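Local structure of oxidoreductase, NAD-binding/iron-sulfur cluster-binding protein (Nitratireductor pacificus pht-3B, 6ZXU) at residues E46-V51 against R247-E252. The protein is a catabolic reductive dehalogenase that carries cobalamin and two 4Fe-4S clusters, and probably uses them to remove halogen from organic substrates. Numbering follows the deposited sequence.
Sequences ERLARV and RPLAPE
Arg-50 runs its chain out straight from CG to NE (chi3 -163°) and brings NH1 to Arg-247 O at 3.1 Å, in the guanidinium plane and nearly along the C=O axis (174°). Leu-249 lays CD2 over one face of this guanidinium, 3.6 Å from NH1, and also touches Leu-48 CD1. NH1 has a second acceptor in Gly-214 O and NH2 bonds Leu-45 O, so backbone carbonyls hold the group in place. Cut back to an alanine, this position would lose the guanidinium, and the carbonyls of Arg-247, Gly-214 and Leu-45 would probably each miss a hydrogen bond, with a gap opening under Leu-249 CD2. Arg-247 bends at chi3 (59°), which folds its guanidinium back over Val-51 O; NE makes a salt bridge with Asp-52 OD1, and NH2 gives a 2.9 Å bond to a water that donates to Arg-50 O. Val-51 CG2 rests 4.0 Å from Pro-251 CD, the two side chains crossing at about a right angle. Away from the cobalamin and iron-sulfur sites, two backbone bonds, Ala-250 N to Ala-49 O (2.9 Å) and Val-51 N to Pro-248 O (3.1 Å), flank Arg-50 and Leu-249, an antiparallel non-hydrogen-bonded pair forming a single isolated beta bridge between two loops.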
# COMPACT_ATOMS: atom_id res chain seq x y z
N GLU A 46 -10.16 -12.46 20.91
CA GLU A 46 -11.28 -13.24 21.34
C GLU A 46 -10.95 -14.30 22.37
O GLU A 46 -11.85 -14.96 22.89
CB GLU A 46 -12.01 -13.85 20.12
CG GLU A 46 -11.33 -15.09 19.51
CD GLU A 46 -10.13 -14.79 18.53
OE1 GLU A 46 -9.73 -13.60 18.35
OE2 GLU A 46 -9.58 -15.78 17.97
N ARG A 47 -9.68 -14.52 22.70
CA ARG A 47 -9.30 -15.48 23.73
C ARG A 47 -8.88 -14.80 25.01
O ARG A 47 -8.37 -15.47 25.91
CB ARG A 47 -8.15 -16.37 23.17
CG ARG A 47 -8.63 -17.28 22.07
CD ARG A 47 -7.52 -18.24 21.68
NE ARG A 47 -7.96 -19.17 20.64
CZ ARG A 47 -8.37 -20.42 20.87
NH1 ARG A 47 -8.42 -20.90 22.10
NH2 ARG A 47 -8.73 -21.19 19.85
N LEU A 48 -9.07 -13.50 25.13
CA LEU A 48 -8.71 -12.80 26.35
C LEU A 48 -9.92 -12.80 27.30
O LEU A 48 -11.08 -12.77 26.86
CB LEU A 48 -8.34 -11.38 26.06
CG LEU A 48 -7.11 -11.28 25.13
CD1 LEU A 48 -6.79 -9.85 24.87
CD2 LEU A 48 -5.90 -12.00 25.67
N ALA A 49 -9.63 -12.77 28.60
CA ALA A 49 -10.67 -12.75 29.62
C ALA A 49 -11.35 -11.39 29.63
O ALA A 49 -10.70 -10.38 29.69
CB ALA A 49 -10.06 -13.01 30.97
N ARG A 50 -12.67 -11.39 29.56
CA ARG A 50 -13.49 -10.20 29.54
C ARG A 50 -14.65 -10.28 30.58
O ARG A 50 -15.03 -11.34 31.04
CB ARG A 50 -14.06 -10.05 28.16
CG ARG A 50 -12.98 -9.63 27.16
CD ARG A 50 -13.53 -9.39 25.77
NE ARG A 50 -12.37 -9.43 24.88
CZ ARG A 50 -11.57 -8.42 24.64
NH1 ARG A 50 -11.82 -7.21 25.16
NH2 ARG A 50 -10.48 -8.63 23.86
N VAL A 51 -15.14 -9.12 30.96
CA VAL A 51 -16.29 -8.95 31.80
C VAL A 51 -17.21 -7.90 31.17
O VAL A 51 -16.80 -7.18 30.22
CB VAL A 51 -15.88 -8.52 33.21
CG1 VAL A 51 -15.02 -9.60 33.88
CG2 VAL A 51 -15.18 -7.22 33.20
N ARG A 247 -16.78 -5.87 25.09
CA ARG A 247 -16.71 -5.89 26.53
C ARG A 247 -15.35 -5.58 27.01
O ARG A 247 -14.38 -6.01 26.41
CB ARG A 247 -17.20 -7.29 27.00
CG ARG A 247 -18.59 -7.58 26.50
CD ARG A 247 -19.06 -9.01 26.58
NE ARG A 247 -19.02 -9.49 27.93
CZ ARG A 247 -18.35 -10.55 28.33
NH1 ARG A 247 -17.61 -11.27 27.48
NH2 ARG A 247 -18.43 -10.91 29.63
N PRO A 248 -15.21 -4.88 28.14
CA PRO A 248 -13.90 -4.65 28.68
C PRO A 248 -13.12 -5.90 29.12
O PRO A 248 -13.66 -6.99 29.30
CB PRO A 248 -14.18 -3.77 29.89
CG PRO A 248 -15.62 -4.06 30.21
CD PRO A 248 -16.27 -4.24 28.90
N LEU A 249 -11.83 -5.72 29.30
CA LEU A 249 -10.98 -6.79 29.72
C LEU A 249 -11.21 -7.03 31.21
O LEU A 249 -11.42 -6.08 31.97
CB LEU A 249 -9.49 -6.46 29.46
CG LEU A 249 -9.06 -6.26 28.01
CD1 LEU A 249 -7.70 -5.56 27.98
CD2 LEU A 249 -8.99 -7.58 27.29
N ALA A 250 -11.10 -8.28 31.63
CA ALA A 250 -11.10 -8.56 33.04
C ALA A 250 -10.06 -7.70 33.74
O ALA A 250 -8.90 -7.69 33.36
CB ALA A 250 -10.83 -10.05 33.31
N PRO A 251 -10.43 -7.02 34.83
CA PRO A 251 -9.54 -5.95 35.26
C PRO A 251 -8.34 -6.40 36.04
O PRO A 251 -7.42 -5.60 36.19
CB PRO A 251 -10.46 -5.07 36.11
CG PRO A 251 -11.60 -5.90 36.48
CD PRO A 251 -11.79 -6.89 35.39
N GLU A 252 -8.37 -7.61 36.58
CA GLU A 252 -7.31 -8.13 37.43
C GLU A 252 -6.84 -9.46 36.92
O GLU A 252 -7.62 -10.30 36.50
CB GLU A 252 -7.80 -8.28 38.92
O HOH W 1 -16.85 -13.36 29.97